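Local coordinates for SnoaL-like domain-containing protein (Novosphingobium aromaticivorans, PDB 2RFR) that is of unknown function but adopts the cystatin-like fold of the NTF2 superfamily, whose SnoaL-like members commonly enclose a ligand pocket with a curved sheet, at residues A99-V104 with S119-T124; E49-G54 with R136-L141. One frame throughout, in Å; residues are numbered along the deposited sequence.

Interaction 1: residues A99-V104 with S119-T124; sequences ARCHSV and SANRWT
The carboxamide of Asn-121 leans across to strand 99-104 and donates a hydrogen bond from ND2 to Ser-103 OG, 2.9 Å away, nearly straight (170°) and with the hydroxyl oxygen lying in the amide plane. Ser-103 OG sits between its own backbone N and carbonyl carbon (chi1 62°), which turns it toward Asn-121 and also brings it against Ser-119 CB. A second, weak bond runs from the same ND2 to Cys-101 O at 3.4 Å, a carbonyl that already takes the backbone N-H of Asn-121. With OD1 bonded to Arg-137 NH2 and Asn-139 ND2 of the adjoining strand, both ends of the amide are engaged in this conformer, which would favour this rotation of the group.

On the same face Cys-101 SG touches Asn-121 CB at 4.0 Å and approaches the indole of Trp-123 obliquely, 3.8 Å from NE1, while Ala-99 CB packs on Trp-123 CB. Arg-100, His-102 and Arg-122 project from the other face. There Arg-122 NE binds Leu-151 O of helix 146-152, and His-102 NE2 is hydrogen-bonded to Asp-33 OD2 of the second subunit.

Three hydrogen-bonded antiparallel pairs hold the backbones of this hairpin together. The chemistry is therefore two-sided: a buried polar network round Asn-121 on one face, helix and subunit contacts on the other. Trp-123 NE1 is buried without a polar partner, leaving the indole held by packing.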
loop_
_atom_site.group_PDB
_atom_site.type_symbol
_atom_site.label_atom_id
_atom_site.label_comp_id
_atom_site.label_asym_id
_atom_site.label_seq_id
_atom_site.Cartn_x
_atom_site.Cartn_y
_atom_site.Cartn_z
ATOM N N ALA A 99 -0.433 -13.717 -5.095
ATOM C CA ALA A 99 -0.808 -12.429 -4.536
ATOM C C ALA A 99 -1.876 -11.837 -5.413
ATOM O O ALA A 99 -1.932 -12.065 -6.621
ATOM C CB ALA A 99 0.396 -11.478 -4.490
ATOM N N ARG A 100 -2.726 -11.014 -4.838
ATOM C CA ARG A 100 -3.704 -10.229 -5.557
ATOM C C ARG A 100 -3.610 -8.784 -5.103
ATOM O O ARG A 100 -3.424 -8.519 -3.919
ATOM C CB ARG A 100 -5.109 -10.763 -5.320
ATOM C CG ARG A 100 -5.379 -12.149 -5.933
ATOM C CD ARG A 100 -6.597 -12.787 -5.287
ATOM N NE ARG A 100 -6.299 -13.354 -3.961
ATOM C CZ ARG A 100 -7.080 -13.270 -2.872
ATOM N NH1 ARG A 100 -8.255 -12.670 -2.883
ATOM N NH2 ARG A 100 -6.673 -13.798 -1.722
ATOM N N CYS A 101 -3.741 -7.855 -6.049
ATOM C CA CYS A 101 -3.682 -6.434 -5.743
ATOM C C CYS A 101 -4.422 -5.692 -6.874
ATOM O O CYS A 101 -4.715 -6.223 -7.910
ATOM C CB CYS A 101 -2.261 -5.910 -5.564
ATOM S SG CYS A 101 -1.216 -5.909 -7.042
ATOM N N HIS A 102 -4.635 -4.433 -6.585
ATOM C CA HIS A 102 -5.123 -3.493 -7.586
ATOM C C HIS A 102 -3.958 -2.737 -8.150
ATOM O O HIS A 102 -2.938 -2.517 -7.473
ATOM C CB HIS A 102 -6.085 -2.499 -6.964
ATOM C CG HIS A 102 -7.316 -3.088 -6.381
ATOM N ND1 HIS A 102 -7.429 -3.406 -5.045
ATOM C CD2 HIS A 102 -8.481 -3.429 -6.942
ATOM C CE1 HIS A 102 -8.657 -3.875 -4.829
ATOM N NE2 HIS A 102 -9.312 -3.916 -5.976
ATOM N N SER A 103 -4.092 -2.228 -9.363
ATOM C CA SER A 103 -3.134 -1.265 -9.915
ATOM C C SER A 103 -3.866 -0.147 -10.631
ATOM O O SER A 103 -4.895 -0.369 -11.259
ATOM C CB SER A 103 -2.135 -1.978 -10.824
ATOM O OG SER A 103 -2.736 -2.606 -11.953
ATOM N N VAL A 104 -3.338 1.038 -10.491
ATOM C CA VAL A 104 -3.816 2.202 -11.204
ATOM C C VAL A 104 -2.644 2.799 -11.954
ATOM O O VAL A 104 -1.592 3.026 -11.342
ATOM C CB VAL A 104 -4.462 3.256 -10.251
ATOM C CG1 VAL A 104 -4.925 4.481 -11.040
ATOM C CG2 VAL A 104 -5.587 2.606 -9.458
ATOM N N SER A 119 -7.069 -1.547 -12.630
ATOM C CA SER A 119 -6.972 -2.972 -12.940
ATOM C C SER A 119 -6.895 -3.842 -11.728
ATOM O O SER A 119 -6.422 -3.433 -10.649
ATOM C CB SER A 119 -5.732 -3.227 -13.776
ATOM O OG SER A 119 -5.743 -2.434 -14.992
ATOM N N ALA A 120 -7.320 -5.086 -11.921
ATOM C CA ALA A 120 -7.009 -6.197 -11.019
ATOM C C ALA A 120 -5.762 -6.882 -11.452
ATOM O O ALA A 120 -5.461 -6.956 -12.655
ATOM C CB ALA A 120 -8.164 -7.171 -11.095
ATOM N N ASN A 121 -5.034 -7.463 -10.486
ATOM C CA ASN A 121 -3.866 -8.273 -10.798
ATOM C C ASN A 121 -3.855 -9.507 -9.927
ATOM O O ASN A 121 -4.099 -9.440 -8.732
ATOM C CB ASN A 121 -2.544 -7.551 -10.476
ATOM C CG ASN A 121 -2.365 -6.263 -11.191
ATOM O OD1 ASN A 121 -1.718 -6.213 -12.212
ATOM N ND2 ASN A 121 -3.038 -5.205 -10.730
ATOM N N ARG A 122 -3.452 -10.605 -10.538
ATOM C CA ARG A 122 -3.096 -11.820 -9.854
ATOM C C ARG A 122 -1.694 -12.207 -10.245
ATOM O O ARG A 122 -1.366 -12.290 -11.425
ATOM C CB ARG A 122 -4.040 -12.973 -10.252
ATOM C CG ARG A 122 -3.752 -14.227 -9.416
ATOM C CD ARG A 122 -4.660 -15.325 -9.825
ATOM N NE ARG A 122 -5.975 -15.096 -9.306
ATOM C CZ ARG A 122 -6.673 -15.960 -8.593
ATOM N NH1 ARG A 122 -6.177 -17.150 -8.274
ATOM N NH2 ARG A 122 -7.900 -15.630 -8.227
ATOM N N TRP A 123 -0.856 -12.432 -9.240
ATOM C CA TRP A 123 0.555 -12.776 -9.416
ATOM C C TRP A 123 0.802 -14.143 -8.815
ATOM O O TRP A 123 0.249 -14.461 -7.769
ATOM C CB TRP A 123 1.415 -11.809 -8.655
ATOM C CG TRP A 123 1.448 -10.371 -9.002
ATOM C CD1 TRP A 123 0.484 -9.438 -8.753
ATOM C CD2 TRP A 123 2.567 -9.655 -9.535
ATOM N NE1 TRP A 123 0.939 -8.213 -9.116
ATOM C CE2 TRP A 123 2.226 -8.289 -9.556
ATOM C CE3 TRP A 123 3.814 -10.024 -9.984
ATOM C CZ2 TRP A 123 3.091 -7.326 -10.013
ATOM C CZ3 TRP A 123 4.694 -9.054 -10.412
ATOM C CH2 TRP A 123 4.341 -7.722 -10.390
ATOM N N THR A 124 1.644 -14.925 -9.440
ATOM C CA THR A 124 2.198 -16.141 -8.874
ATOM C C THR A 124 3.687 -16.012 -8.768
ATOM O O THR A 124 4.323 -15.305 -9.553
ATOM C CB THR A 124 1.806 -17.345 -9.652
ATOM O OG1 THR A 124 2.362 -17.261 -10.944
ATOM C CG2 THR A 124 0.310 -17.567 -9.745
#

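Interaction 2: residues E49-G54 with R136-L141; sequences EYAVVG and RRENAL
Tyr-50 lays its ring alongside the extended side chain of Arg-137, the two pointing the same way with ring and guanidinium planes only 8° apart. Arg-137 CD rests over one ring face, offset toward the rim and 3.8 Å from the centroid, a CH-pi contact. Farther out, Tyr-50 OH lies over the centre of the guanidinium face, 3.2 Å from Arg-137 CZ, too poorly angled for a hydrogen bond. CG stands anti to the backbone N in both Tyr-50 (chi1 -174°) and Arg-137, which sends the paired side chains out together. The guanidinium is further held by Asn-121, through NH2, and by a cation-pi contact with Tyr-28.

Next along this face, Val-52 CG1 packs on Asn-139 OD1 at 3.4 Å in the conformer described, while Asn-139 CB touches the edge of the tyrosine ring and ND2 is hydrogen-bonded to Asn-121 OD1.

The opposite face carries a salt-bridge network. Arg-136 NH1 binds Glu-49 OE1 at 2.6 Å, coming from above the carboxylate plane, and a water joins NH1 to Glu-49 OE2. From the same guanidinium, NE gives a straight bond, in the guanidinium plane, to Glu-138 OE2 at 2.8 Å, so acids on both strands fix its orientation, with Ala-51 CB over one face.

Backbone bonds running from Arg-137 N to Glu-49 O, at 2.9 Å, as far as Val-53 N to Asn-139 O set the register of two parallel strands. This parallel pairing of a short early strand with the last long strand is characteristic of the mixed, curved sheet of NTF2-like folds.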
loop_
_atom_site.group_PDB
_atom_site.type_symbol
_atom_site.label_atom_id
_atom_site.label_comp_id
_atom_site.label_asym_id
_atom_site.label_seq_id
_atom_site.Cartn_x
_atom_site.Cartn_y
_atom_site.Cartn_z
ATOM N N GLU A 49 5.922 -14.865 -17.324
ATOM C CA GLU A 49 4.937 -14.310 -18.251
ATOM C C GLU A 49 4.201 -13.138 -17.606
ATOM O O GLU A 49 3.927 -13.123 -16.398
ATOM C CB GLU A 49 3.915 -15.377 -18.613
ATOM C CG GLU A 49 4.498 -16.547 -19.331
ATOM C CD GLU A 49 3.377 -17.458 -19.717
ATOM O OE1 GLU A 49 2.501 -17.811 -18.857
ATOM O OE2 GLU A 49 3.442 -17.952 -20.830
ATOM N N TYR A 50 3.797 -12.223 -18.469
ATOM C CA TYR A 50 2.943 -11.113 -18.092
ATOM C C TYR A 50 1.838 -11.030 -19.138
ATOM O O TYR A 50 2.096 -10.718 -20.314
ATOM C CB TYR A 50 3.756 -9.828 -18.021
ATOM C CG TYR A 50 3.021 -8.599 -17.487
ATOM C CD1 TYR A 50 1.696 -8.605 -17.020
ATOM C CD2 TYR A 50 3.749 -7.402 -17.314
ATOM C CE1 TYR A 50 1.069 -7.427 -16.577
ATOM C CE2 TYR A 50 3.119 -6.243 -16.860
ATOM C CZ TYR A 50 1.783 -6.273 -16.470
ATOM O OH TYR A 50 1.111 -5.141 -16.011
ATOM N N ALA A 51 0.622 -11.354 -18.708
ATOM C CA ALA A 51 -0.583 -11.427 -19.526
ATOM C C ALA A 51 -1.549 -10.331 -19.142
ATOM O O ALA A 51 -1.778 -10.084 -17.959
ATOM C CB ALA A 51 -1.225 -12.807 -19.385
ATOM N N VAL A 52 -2.095 -9.677 -20.141
ATOM C CA VAL A 52 -3.096 -8.624 -19.980
ATOM C C VAL A 52 -4.193 -8.958 -20.982
ATOM O O VAL A 52 -3.919 -9.186 -22.137
ATOM C CB VAL A 52 -2.525 -7.190 -20.186
ATOM C CG1 VAL A 52 -3.640 -6.175 -19.941
ATOM C CG2 VAL A 52 -1.325 -6.936 -19.265
ATOM N N VAL A 53 -5.461 -8.935 -20.520
ATOM C CA VAL A 53 -6.567 -9.251 -21.407
ATOM C C VAL A 53 -6.488 -8.388 -22.654
ATOM O O VAL A 53 -6.381 -7.175 -22.592
ATOM C CB VAL A 53 -7.915 -9.139 -20.706
ATOM C CG1 VAL A 53 -9.069 -9.359 -21.714
ATOM C CG2 VAL A 53 -8.024 -10.159 -19.583
ATOM N N GLY A 54 -6.581 -8.998 -23.812
ATOM C CA GLY A 54 -6.583 -8.253 -25.066
ATOM C C GLY A 54 -5.216 -7.822 -25.542
ATOM O O GLY A 54 -5.143 -7.028 -26.471
ATOM N N ARG A 136 4.054 -15.731 -13.074
ATOM C CA ARG A 136 3.059 -15.184 -13.993
ATOM C C ARG A 136 2.359 -14.022 -13.313
ATOM O O ARG A 136 1.969 -14.086 -12.140
ATOM C CB ARG A 136 2.047 -16.257 -14.382
ATOM C CG ARG A 136 1.038 -15.797 -15.403
ATOM C CD ARG A 136 0.259 -17.002 -15.976
ATOM N NE ARG A 136 -0.853 -16.654 -16.854
ATOM C CZ ARG A 136 -0.849 -16.511 -18.192
ATOM N NH1 ARG A 136 0.230 -16.650 -18.885
ATOM N NH2 ARG A 136 -1.978 -16.168 -18.807
ATOM N N ARG A 137 2.130 -12.949 -14.078
ATOM C CA ARG A 137 1.244 -11.864 -13.646
ATOM C C ARG A 137 0.146 -11.793 -14.690
ATOM O O ARG A 137 0.425 -11.809 -15.885
ATOM C CB ARG A 137 1.995 -10.530 -13.620
ATOM C CG ARG A 137 1.137 -9.328 -13.170
ATOM C CD ARG A 137 1.931 -8.067 -13.211
ATOM N NE ARG A 137 1.048 -6.932 -12.909
ATOM C CZ ARG A 137 1.485 -5.693 -12.885
ATOM N NH1 ARG A 137 2.734 -5.397 -13.156
ATOM N NH2 ARG A 137 0.649 -4.749 -12.570
ATOM N N GLU A 138 -1.095 -11.668 -14.218
ATOM C CA GLU A 138 -2.247 -11.471 -15.072
ATOM C C GLU A 138 -2.948 -10.202 -14.588
ATOM O O GLU A 138 -3.169 -10.006 -13.411
ATOM C CB GLU A 138 -3.217 -12.646 -14.925
ATOM C CG GLU A 138 -2.668 -13.981 -15.439
ATOM C CD GLU A 138 -3.485 -15.153 -15.068
ATOM O OE1 GLU A 138 -4.170 -15.162 -14.044
ATOM O OE2 GLU A 138 -3.358 -16.154 -15.767
ATOM N N ASN A 139 -3.425 -9.430 -15.553
ATOM C CA ASN A 139 -4.000 -8.143 -15.292
ATOM C C ASN A 139 -5.209 -7.927 -16.221
ATOM O O ASN A 139 -5.230 -8.392 -17.369
ATOM C CB ASN A 139 -2.822 -7.155 -15.464
ATOM C CG ASN A 139 -3.204 -5.747 -15.634
ATOM O OD1 ASN A 139 -3.721 -5.364 -16.662
ATOM N ND2 ASN A 139 -2.867 -4.923 -14.638
ATOM N N ALA A 140 -6.254 -7.269 -15.715
ATOM C CA ALA A 140 -7.445 -6.966 -16.507
ATOM C C ALA A 140 -8.061 -5.691 -15.935
ATOM O O ALA A 140 -7.999 -5.417 -14.729
ATOM C CB ALA A 140 -8.445 -8.105 -16.465
ATOM N N LEU A 141 -8.716 -4.915 -16.785
ATOM C CA LEU A 141 -9.343 -3.676 -16.358
ATOM C C LEU A 141 -10.571 -3.926 -15.495
ATOM O O LEU A 141 -11.420 -4.747 -15.861
ATOM C CB LEU A 141 -9.798 -2.870 -17.590
ATOM C CG LEU A 141 -8.690 -2.307 -18.472
ATOM C CD1 LEU A 141 -9.318 -1.729 -19.736
ATOM C CD2 LEU A 141 -7.898 -1.241 -17.714
HETATM O O HOH W 1 0.315 -17.875 -21.552
#

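Strands 112-128 and 131-141 are neighbours in one mixed sheet, and they bring interaction 1 and interaction 2 together, their centres about 9 Å apart. A single oxygen, Asn-121 OD1, takes hydrogen bonds from two side chains of strand 131-141, with Arg-137 NH2 2.8 Å away, and so links the two contacts. The polar network of 99-104 with 119-124 thus continues into the face where Tyr-50 lies over Arg-137. A backbone bond from Thr-124 N to Arg-136 O, 2.8 Å, ties the strands themselves. No ligand or active site is defined here, but the concave side of such a sheet commonly forms the pocket in NTF2-like proteins; whether this polar cluster lines one remains unknown.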